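Local coordinates for protein 3-dehydroshikimate dehydratase (Pseudomonas putida, PDB 5HMQ) that dehydrates 3-dehydroshikimate to protocatechuate in a metal-dependent TIM-barrel domain, fused to a hydroxyphenylpyruvate dioxygenase-like domain that shows no such activity, at residues L576-Y590 / I602-N616. Sequence-based numbering, arbitrary orientation.
Sequences LYDRDAQGGELFHVY and IIQRKAGYAGYGAAN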
loop_
_atom_site.group_PDB
_atom_site.type_symbol
_atom_site.label_atom_id
_atom_site.label_comp_id
_atom_site.label_asym_id
_atom_site.label_seq_id
_atom_site.Cartn_x
_atom_site.Cartn_y
_atom_site.Cartn_z
ATOM N N LEU C 576 -11.879 19.932 -27.581
ATOM C CA LEU C 576 -12.329 20.301 -26.248
ATOM C C LEU C 576 -11.766 21.669 -25.878
ATOM O O LEU C 576 -10.713 22.080 -26.372
ATOM C CB LEU C 576 -11.898 19.244 -25.230
ATOM C CG LEU C 576 -12.497 17.860 -25.489
ATOM C CD1 LEU C 576 -11.703 16.785 -24.780
ATOM C CD2 LEU C 576 -13.943 17.817 -25.040
ATOM N N TYR C 577 -12.476 22.372 -24.998
ATOM C CA TYR C 577 -12.236 23.791 -24.788
ATOM C C TYR C 577 -12.239 24.128 -23.304
ATOM O O TYR C 577 -12.950 23.511 -22.507
ATOM C CB TYR C 577 -13.290 24.634 -25.523
ATOM C CG TYR C 577 -13.170 26.124 -25.302
ATOM C CD1 TYR C 577 -12.226 26.874 -25.991
ATOM C CD2 TYR C 577 -14.011 26.783 -24.416
ATOM C CE1 TYR C 577 -12.117 28.239 -25.794
ATOM C CE2 TYR C 577 -13.911 28.146 -24.213
ATOM C CZ TYR C 577 -12.963 28.868 -24.904
ATOM O OH TYR C 577 -12.861 30.227 -24.704
ATOM N N ASP C 578 -11.422 25.118 -22.947
ATOM C CA ASP C 578 -11.408 25.702 -21.614
ATOM C C ASP C 578 -10.922 27.140 -21.719
ATOM O O ASP C 578 -10.166 27.487 -22.630
ATOM C CB ASP C 578 -10.518 24.908 -20.650
ATOM C CG ASP C 578 -10.709 25.326 -19.203
ATOM O OD1 ASP C 578 -11.862 25.598 -18.806
ATOM O OD2 ASP C 578 -9.704 25.394 -18.466
ATOM N N ARG C 579 -11.371 27.977 -20.782
ATOM C CA ARG C 579 -11.006 29.389 -20.753
ATOM C C ARG C 579 -10.724 29.790 -19.313
ATOM O O ARG C 579 -11.512 29.469 -18.421
ATOM C CB ARG C 579 -12.132 30.270 -21.302
ATOM C CG ARG C 579 -11.836 31.760 -21.225
ATOM C CD ARG C 579 -13.051 32.579 -21.621
ATOM N NE ARG C 579 -13.598 32.248 -22.932
ATOM C CZ ARG C 579 -14.660 32.852 -23.452
ATOM N NH1 ARG C 579 -15.273 33.809 -22.767
ATOM N NH2 ARG C 579 -15.110 32.508 -24.650
ATOM N N ASP C 580 -9.622 30.499 -19.084
ATOM C CA ASP C 580 -9.315 30.990 -17.747
ATOM C C ASP C 580 -10.103 32.273 -17.477
ATOM O O ASP C 580 -10.981 32.670 -18.247
ATOM C CB ASP C 580 -7.809 31.180 -17.572
ATOM C CG ASP C 580 -7.208 32.153 -18.575
ATOM O OD1 ASP C 580 -7.896 33.102 -19.007
ATOM O OD2 ASP C 580 -6.023 31.970 -18.920
ATOM N N ALA C 581 -9.788 32.943 -16.366
ATOM C CA ALA C 581 -10.456 34.193 -16.027
ATOM C C ALA C 581 -9.826 35.408 -16.695
ATOM O O ALA C 581 -10.453 36.471 -16.725
ATOM C CB ALA C 581 -10.464 34.390 -14.510
ATOM N N GLN C 582 -8.611 35.282 -17.232
ATOM C CA GLN C 582 -7.916 36.395 -17.869
ATOM C C GLN C 582 -7.857 36.249 -19.389
ATOM O O GLN C 582 -6.908 36.713 -20.027
ATOM C CB GLN C 582 -6.511 36.550 -17.289
ATOM C CG GLN C 582 -6.497 36.939 -15.817
ATOM C CD GLN C 582 -5.469 38.014 -15.504
ATOM O OE1 GLN C 582 -5.817 39.119 -15.081
ATOM N NE2 GLN C 582 -4.196 37.694 -15.706
ATOM N N GLY C 583 -8.864 35.606 -19.977
ATOM C CA GLY C 583 -8.994 35.509 -21.416
ATOM C C GLY C 583 -8.146 34.453 -22.091
ATOM O O GLY C 583 -8.319 34.226 -23.295
ATOM N N GLY C 584 -7.242 33.797 -21.369
ATOM C CA GLY C 584 -6.513 32.686 -21.949
ATOM C C GLY C 584 -7.428 31.520 -22.269
ATOM O O GLY C 584 -8.404 31.248 -21.570
ATOM N N GLU C 585 -7.104 30.815 -23.349
ATOM C CA GLU C 585 -7.942 29.733 -23.841
ATOM C C GLU C 585 -7.105 28.493 -24.107
ATOM O O GLU C 585 -5.920 28.581 -24.443
ATOM C CB GLU C 585 -8.687 30.128 -25.119
ATOM C CG GLU C 585 -9.740 31.197 -24.918
ATOM C CD GLU C 585 -10.427 31.568 -26.211
ATOM O OE1 GLU C 585 -9.736 32.042 -27.137
ATOM O OE2 GLU C 585 -11.657 31.373 -26.304
ATOM N N LEU C 586 -7.741 27.334 -23.963
ATOM C CA LEU C 586 -7.116 26.049 -24.235
ATOM C C LEU C 586 -7.940 25.288 -25.260
ATOM O O LEU C 586 -9.165 25.188 -25.131
ATOM C CB LEU C 586 -6.978 25.217 -22.957
ATOM C CG LEU C 586 -6.348 23.832 -23.130
ATOM C CD1 LEU C 586 -4.883 23.957 -23.529
ATOM C CD2 LEU C 586 -6.496 22.995 -21.870
ATOM N N PHE C 587 -7.263 24.754 -26.272
ATOM C CA PHE C 587 -7.857 23.856 -27.254
ATOM C C PHE C 587 -7.050 22.569 -27.231
ATOM O O PHE C 587 -5.846 22.586 -27.504
ATOM C CB PHE C 587 -7.846 24.471 -28.655
ATOM C CG PHE C 587 -8.421 25.857 -28.719
ATOM C CD1 PHE C 587 -9.791 26.053 -28.767
ATOM C CD2 PHE C 587 -7.591 26.965 -28.726
ATOM C CE1 PHE C 587 -10.323 27.329 -28.830
ATOM C CE2 PHE C 587 -8.118 28.243 -28.786
ATOM C CZ PHE C 587 -9.484 28.425 -28.838
ATOM N N HIS C 588 -7.704 21.460 -26.899
ATOM C CA HIS C 588 -6.987 20.206 -26.759
ATOM C C HIS C 588 -7.883 19.043 -27.158
ATOM O O HIS C 588 -9.112 19.124 -27.069
ATOM C CB HIS C 588 -6.455 20.021 -25.328
ATOM C CG HIS C 588 -7.514 20.035 -24.267
ATOM N ND1 HIS C 588 -7.477 19.198 -23.173
ATOM C CD2 HIS C 588 -8.629 20.790 -24.125
ATOM C CE1 HIS C 588 -8.525 19.432 -22.405
ATOM N NE2 HIS C 588 -9.242 20.393 -22.960
ATOM N N VAL C 589 -7.246 17.965 -27.619
ATOM C CA VAL C 589 -7.917 16.727 -27.989
ATOM C C VAL C 589 -7.142 15.559 -27.396
ATOM O O VAL C 589 -5.956 15.667 -27.074
ATOM C CB VAL C 589 -8.047 16.556 -29.519
ATOM C CG1 VAL C 589 -8.930 17.643 -30.106
ATOM C CG2 VAL C 589 -6.672 16.557 -30.174
ATOM N N TYR C 590 -7.830 14.430 -27.255
ATOM C CA TYR C 590 -7.237 13.220 -26.709
ATOM C C TYR C 590 -7.374 12.067 -27.694
ATOM O O TYR C 590 -8.348 11.983 -28.448
ATOM C CB TYR C 590 -7.890 12.829 -25.377
ATOM C CG TYR C 590 -7.738 13.857 -24.279
ATOM C CD1 TYR C 590 -6.554 13.960 -23.564
ATOM C CD2 TYR C 590 -8.780 14.712 -23.948
ATOM C CE1 TYR C 590 -6.406 14.887 -22.553
ATOM C CE2 TYR C 590 -8.640 15.648 -22.935
ATOM C CZ TYR C 590 -7.449 15.728 -22.244
ATOM O OH TYR C 590 -7.295 16.652 -21.235
ATOM N N ILE C 602 -3.020 16.454 -27.628
ATOM C CA ILE C 602 -2.528 17.576 -28.418
ATOM C C ILE C 602 -3.233 18.831 -27.931
ATOM O O ILE C 602 -4.466 18.859 -27.854
ATOM C CB ILE C 602 -2.769 17.364 -29.924
ATOM C CG1 ILE C 602 -2.071 16.091 -30.405
ATOM C CG2 ILE C 602 -2.328 18.586 -30.716
ATOM C CD1 ILE C 602 -2.471 15.660 -31.798
ATOM N N ILE C 603 -2.456 19.861 -27.594
ATOM C CA ILE C 603 -2.995 21.079 -27.004
ATOM C C ILE C 603 -2.524 22.294 -27.792
ATOM O O ILE C 603 -1.496 22.272 -28.470
ATOM C CB ILE C 603 -2.606 21.239 -25.516
ATOM C CG1 ILE C 603 -1.127 21.604 -25.387
ATOM C CG2 ILE C 603 -2.904 19.976 -24.738
ATOM C CD1 ILE C 603 -0.758 22.166 -24.034
ATOM N N GLN C 604 -3.312 23.363 -27.695
ATOM C CA GLN C 604 -2.917 24.695 -28.138
ATOM C C GLN C 604 -3.215 25.671 -27.011
ATOM O O GLN C 604 -4.368 25.794 -26.586
ATOM C CB GLN C 604 -3.655 25.107 -29.414
ATOM C CG GLN C 604 -3.239 26.470 -29.948
ATOM C CD GLN C 604 -4.180 26.988 -31.019
ATOM O OE1 GLN C 604 -4.820 26.211 -31.728
ATOM N NE2 GLN C 604 -4.272 28.307 -31.139
ATOM N N ARG C 605 -2.185 26.354 -26.525
ATOM C CA ARG C 605 -2.343 27.351 -25.475
ATOM C C ARG C 605 -2.438 28.732 -26.105
ATOM O O ARG C 605 -1.604 29.096 -26.941
ATOM C CB ARG C 605 -1.175 27.287 -24.492
ATOM C CG ARG C 605 -0.952 25.895 -23.938
ATOM C CD ARG C 605 0.089 25.884 -22.841
ATOM N NE ARG C 605 -0.553 25.843 -21.533
ATOM C CZ ARG C 605 -0.624 24.756 -20.775
ATOM N NH1 ARG C 605 -0.085 23.622 -21.189
ATOM N NH2 ARG C 605 -1.234 24.802 -19.601
ATOM N N LYS C 606 -3.449 29.501 -25.703
ATOM C CA LYS C 606 -3.672 30.817 -26.278
ATOM C C LYS C 606 -3.788 31.879 -25.194
ATOM O O LYS C 606 -4.438 31.667 -24.166
ATOM C CB LYS C 606 -4.926 30.815 -27.164
ATOM C CG LYS C 606 -5.331 32.177 -27.694
ATOM C CD LYS C 606 -6.501 32.066 -28.660
ATOM C CE LYS C 606 -6.878 33.427 -29.216
ATOM N NZ LYS C 606 -7.985 33.318 -30.204
ATOM N N ALA C 607 -3.152 33.022 -25.452
ATOM C CA ALA C 607 -3.124 34.180 -24.555
ATOM C C ALA C 607 -2.851 33.790 -23.105
ATOM O O ALA C 607 -3.560 34.189 -22.179
ATOM C CB ALA C 607 -4.421 34.979 -24.668
ATOM N N GLY C 608 -1.798 33.000 -22.910
ATOM C CA GLY C 608 -1.308 32.740 -21.571
ATOM C C GLY C 608 -2.079 31.738 -20.740
ATOM O O GLY C 608 -1.899 31.712 -19.517
ATOM N N TYR C 609 -2.943 30.927 -21.348
ATOM C CA TYR C 609 -3.599 29.863 -20.596
ATOM C C TYR C 609 -2.549 28.939 -19.986
ATOM O O TYR C 609 -1.619 28.499 -20.669
ATOM C CB TYR C 609 -4.549 29.072 -21.496
ATOM C CG TYR C 609 -5.337 28.013 -20.755
ATOM C CD1 TYR C 609 -4.817 26.737 -20.572
ATOM C CD2 TYR C 609 -6.594 28.289 -20.231
ATOM C CE1 TYR C 609 -5.523 25.766 -19.891
ATOM C CE2 TYR C 609 -7.311 27.319 -19.548
ATOM C CZ TYR C 609 -6.769 26.059 -19.384
ATOM O OH TYR C 609 -7.470 25.087 -18.710
ATOM N N ALA C 610 -2.704 28.640 -18.693
ATOM C CA ALA C 610 -1.685 27.921 -17.945
ATOM C C ALA C 610 -2.147 26.608 -17.327
ATOM O O ALA C 610 -1.305 25.868 -16.806
ATOM C CB ALA C 610 -1.114 28.813 -16.831
ATOM N N GLY C 611 -3.439 26.293 -17.359
ATOM C CA GLY C 611 -3.948 25.094 -16.727
ATOM C C GLY C 611 -3.804 23.854 -17.587
ATOM O O GLY C 611 -3.030 23.806 -18.547
ATOM N N TYR C 612 -4.576 22.827 -17.227
ATOM C CA TYR C 612 -4.565 21.553 -17.928
ATOM C C TYR C 612 -5.909 21.205 -18.548
ATOM O O TYR C 612 -6.046 20.116 -19.117
ATOM C CB TYR C 612 -4.162 20.406 -16.989
ATOM C CG TYR C 612 -2.759 20.456 -16.421
ATOM C CD1 TYR C 612 -1.659 20.141 -17.210
ATOM C CD2 TYR C 612 -2.540 20.763 -15.085
ATOM C CE1 TYR C 612 -0.375 20.164 -16.692
ATOM C CE2 TYR C 612 -1.259 20.787 -14.558
ATOM C CZ TYR C 612 -0.182 20.486 -15.367
ATOM O OH TYR C 612 1.094 20.509 -14.848
ATOM N N GLY C 613 -6.899 22.085 -18.457
ATOM C CA GLY C 613 -8.228 21.757 -18.940
ATOM C C GLY C 613 -8.887 20.661 -18.132
ATOM O O GLY C 613 -9.580 19.808 -18.703
ATOM N N ALA C 614 -8.677 20.658 -16.814
ATOM C CA ALA C 614 -9.241 19.619 -15.959
ATOM C C ALA C 614 -10.763 19.617 -15.974
ATOM O O ALA C 614 -11.370 18.594 -15.637
ATOM C CB ALA C 614 -8.734 19.785 -14.526
ATOM N N ALA C 615 -11.391 20.733 -16.354
ATOM C CA ALA C 615 -12.847 20.794 -16.404
ATOM C C ALA C 615 -13.438 19.807 -17.402
ATOM O O ALA C 615 -14.636 19.511 -17.324
ATOM C CB ALA C 615 -13.302 22.214 -16.745
ATOM N N ASN C 616 -12.635 19.288 -18.329
ATOM C CA ASN C 616 -13.111 18.384 -19.366
ATOM C C ASN C 616 -12.784 16.924 -19.077
ATOM O O ASN C 616 -12.985 16.074 -19.951
ATOM C CB ASN C 616 -12.531 18.784 -20.727
ATOM C CG ASN C 616 -13.028 20.137 -21.202
ATOM O OD1 ASN C 616 -14.198 20.480 -21.028
ATOM N ND2 ASN C 616 -12.135 20.915 -21.806
HETATM O O HOH W 1 -10.145 23.032 -16.050
#
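Two donors grip the carbonyl oxygen of K606 from opposite faces of its plane: E585 N, 2.9 Å from K606 O, and Y609 N, 3.3 Å away. The first bond starts the antiparallel pairing of strands 585-590 and 602-606 in the second vicinal oxygen chelate (VOC) module; the second closes the type I' turn K606-Y609, where G608 readily adopts positive phi. Further along, F587 and Q604 exchange backbone bonds, as do V589 and I602.

Beyond the turn, the chain folds back over the sheet face bearing L586 and H588. With CG anti to the backbone N (chi1 -176°), Y609 lays its phenol against L586, whose CB sits 3.5 Å from the ring centroid in a CH-pi contact. L586 CD2 also lies over the centre of the H588 imidazole, so one branched aliphatic side chain packs against two flat rings. G613, a glycine with positive phi, brings its backbone close to L586 CD2 and the H588 ring.

H588 is second-shell to the magnesium ion of this C-terminal domain: its ND1 is hydrogen-bonded to the metal ligand E601, while NE2 accepts from N616 ND2 at 3.2 Å, near the imidazole plane. Partners at both nitrogens fix the ring's rotation. An amide suits position 616 because its NH2 carries two protons: N616 ND2 also donates to Y577 O at 2.8 Å, nearly straight (172°), from above the carbonyl plane.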